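PDB 6ECI: pyridoxamine 5'-phosphate oxidase-related, FMN-binding protein from Mycobacterium smegmatis, which binds flavin-adenine dinucleotide and, by sequestering this cofactor, probably protects mycobacteria against hypoxic and oxidative stress. Local coordinates for residues S58-N62 with N63-F67. Sequence-based numbering, arbitrary orientation.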
ATOM      1  N   SER B  58       5.780 -16.840  -3.937  1.00 26.63           N
ATOM      2  CA  SER B  58       5.874 -17.063  -5.375  1.00 27.49           C
ATOM      3  C   SER B  58       5.854 -15.758  -6.161  1.00 26.74           C
ATOM      4  O   SER B  58       6.450 -15.680  -7.241  1.00 30.79           O
ATOM      5  CB  SER B  58       4.734 -17.976  -5.827  1.00 27.99           C
ATOM      6  OG  SER B  58       4.791 -18.211  -7.222  1.00 60.84           O
ATOM      7  N   ALA B  59       5.188 -14.726  -5.642  1.00 31.83           N
ATOM      8  CA  ALA B  59       4.972 -13.508  -6.415  1.00 26.63           C
ATOM      9  C   ALA B  59       6.129 -12.519  -6.314  1.00 34.22           C
ATOM     10  O   ALA B  59       6.466 -11.864  -7.306  1.00 38.58           O
ATOM     11  CB  ALA B  59       3.675 -12.826  -5.971  1.00 18.66           C
ATOM     12  N   ALA B  60       6.746 -12.391  -5.141  1.00 27.85           N
ATOM     13  CA  ALA B  60       7.720 -11.333  -4.901  1.00 23.92           C
ATOM     14  C   ALA B  60       9.164 -11.806  -4.979  1.00 23.74           C
ATOM     15  O   ALA B  60      10.002 -11.113  -5.562  1.00 21.87           O
ATOM     16  CB  ALA B  60       7.477 -10.693  -3.531  1.00 23.71           C
ATOM     17  N   ILE B  61       9.468 -12.968  -4.400  1.00 20.42           N
ATOM     18  CA  ILE B  61      10.853 -13.395  -4.255  1.00 19.17           C
ATOM     19  C   ILE B  61      11.483 -13.601  -5.624  1.00 19.92           C
ATOM     20  O   ILE B  61      10.906 -14.257  -6.501  1.00 18.48           O
ATOM     21  CB  ILE B  61      10.920 -14.666  -3.396  1.00 30.59           C
ATOM     22  CG1 ILE B  61      10.571 -14.332  -1.942  1.00 20.95           C
ATOM     23  CG2 ILE B  61      12.295 -15.307  -3.493  1.00 21.42           C
ATOM     24  CD1 ILE B  61      10.621 -15.516  -1.006  1.00 31.62           C
ATOM     25  N   ASN B  62      12.671 -13.017  -5.813  1.00 18.31           N
ATOM     26  CA  ASN B  62      13.454 -13.096  -7.049  1.00 29.71           C
ATOM     27  C   ASN B  62      12.760 -12.424  -8.233  1.00 36.41           C
ATOM     28  O   ASN B  62      13.099 -12.693  -9.390  1.00 38.29           O
ATOM     29  CB  ASN B  62      13.811 -14.547  -7.394  1.00 18.97           C
ATOM     30  CG  ASN B  62      14.675 -15.197  -6.333  1.00 18.97           C
ATOM     31  OD1 ASN B  62      15.659 -14.615  -5.876  1.00 26.02           O
ATOM     32  ND2 ASN B  62      14.303 -16.403  -5.924  1.00 14.19           N
ATOM     33  N   ASN B  63      11.795 -11.546  -7.964  1.00 25.20           N
ATOM     34  CA  ASN B  63      11.142 -10.742  -8.984  1.00 28.38           C
ATOM     35  C   ASN B  63      11.275  -9.267  -8.630  1.00 28.47           C
ATOM     36  O   ASN B  63      11.581  -8.903  -7.490  1.00 30.29           O
ATOM     37  CB  ASN B  63       9.656 -11.105  -9.129  1.00 26.80           C
ATOM     38  CG  ASN B  63       9.446 -12.501  -9.678  1.00 43.72           C
ATOM     39  OD1 ASN B  63      10.075 -12.896 -10.660  1.00 55.70           O
ATOM     40  ND2 ASN B  63       8.558 -13.260  -9.041  1.00 30.05           N
ATOM     41  N   ASN B  64      11.046  -8.417  -9.626  1.00 30.12           N
ATOM     42  CA  ASN B  64      11.031  -6.981  -9.390  1.00 26.89           C
ATOM     43  C   ASN B  64       9.752  -6.601  -8.662  1.00 28.79           C
ATOM     44  O   ASN B  64       8.651  -6.953  -9.098  1.00 34.60           O
ATOM     45  CB  ASN B  64      11.140  -6.225 -10.712  1.00 24.14           C
ATOM     46  CG  ASN B  64      12.383  -6.599 -11.494  1.00 30.55           C
ATOM     47  OD1 ASN B  64      13.452  -6.811 -10.921  1.00 40.46           O
ATOM     48  ND2 ASN B  64      12.246  -6.693 -12.811  1.00 35.79           N
ATOM     49  N   VAL B  65       9.893  -5.890  -7.543  1.00 23.55           N
ATOM     50  CA  VAL B  65       8.760  -5.540  -6.702  1.00 21.05           C
ATOM     51  C   VAL B  65       8.791  -4.051  -6.390  1.00 25.13           C
ATOM     52  O   VAL B  65       9.836  -3.397  -6.435  1.00 27.48           O
ATOM     53  CB  VAL B  65       8.732  -6.346  -5.385  1.00 28.94           C
ATOM     54  CG1 VAL B  65       8.690  -7.841  -5.666  1.00 18.78           C
ATOM     55  CG2 VAL B  65       9.926  -5.978  -4.508  1.00 19.07           C
ATOM     56  N   LEU B  66       7.614  -3.526  -6.070  1.00 22.97           N
ATOM     57  CA  LEU B  66       7.468  -2.211  -5.467  1.00 19.75           C
ATOM     58  C   LEU B  66       7.272  -2.366  -3.965  1.00 18.23           C
ATOM     59  O   LEU B  66       6.564  -3.269  -3.512  1.00 17.65           O
ATOM     60  CB  LEU B  66       6.277  -1.460  -6.065  1.00 22.60           C
ATOM     61  CG  LEU B  66       6.490  -0.797  -7.421  1.00 28.78           C
ATOM     62  CD1 LEU B  66       5.193  -0.210  -7.934  1.00 27.68           C
ATOM     63  CD2 LEU B  66       7.531   0.279  -7.276  1.00 36.83           C
ATOM     64  N   PHE B  67       7.914  -1.494  -3.195  1.00 18.81           N
ATOM     65  CA  PHE B  67       7.646  -1.382  -1.769  1.00 18.06           C
ATOM     66  C   PHE B  67       7.228   0.045  -1.457  1.00 14.85           C
ATOM     67  O   PHE B  67       7.882   0.997  -1.894  1.00 11.12           O
ATOM     68  CB  PHE B  67       8.854  -1.755  -0.917  1.00 14.65           C
ATOM     69  CG  PHE B  67       8.635  -1.532   0.551  1.00 15.89           C
ATOM     70  CD1 PHE B  67       7.941  -2.461   1.306  1.00 14.72           C
ATOM     71  CD2 PHE B  67       9.104  -0.387   1.172  1.00 15.96           C
ATOM     72  CE1 PHE B  67       7.730  -2.262   2.653  1.00 17.92           C
ATOM     73  CE2 PHE B  67       8.894  -0.180   2.520  1.00 17.96           C
ATOM     74  CZ  PHE B  67       8.205  -1.119   3.263  1.00 15.50           C
TER
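Asn63 grips the last turn of helix 55-60 through two nitrogens, one from its side chain and one from its backbone. The side-chain amide donates to the helix: Asn63 ND2 lies 3.1 Å from Ala59 O, with an N-H...O angle of 153°. The approach is from above the carbonyl plane, 66° out of it, while Ala59 O itself is only slightly tilted from the amide plane of Asn63; the donor end is therefore well aimed although the acceptor is met over its face. One residue further on, the backbone Asn63 N donates to Ala60 O at 3.0 Å. That bond closes a type II beta turn from Ala60 to Asn63, whose third residue, Asn62, has positive phi. Two successive carbonyls at the C-terminal end of the helix thus receive N-H groups from the same residue. What swings the amide back to the helix is the first torsion of Asn63, which sets CG beside the backbone N and anti to the carbonyl carbon (chi1 -67°).

Beyond the polar pair, Val65 supplies the apolar contact. Val65 CG1 meets Ala60 CB at 3.8 Å and also lies close to Ala60 O, so this methyl packs alongside the backbone as well as the side chain of Ala60. In the next shell, the turn is tied to strand 77-88, where Asn62 OD1 accepts a hydrogen bond from Arg87 NE and the backbones of Asn62 and Ala86 are hydrogen-bonded.

This helix-turn-strand connection leads from helix 55-60, which begins at the FAD-binding residue Lys55, into strand 64-72 of the antiparallel sheet. Ala60 and Val65 both rest on Thr26 of strand 21-28, Val65 also reaches Val117 of strand 114-119, and strand 64-72 is itself flanked by strands 21-28 and 77-88.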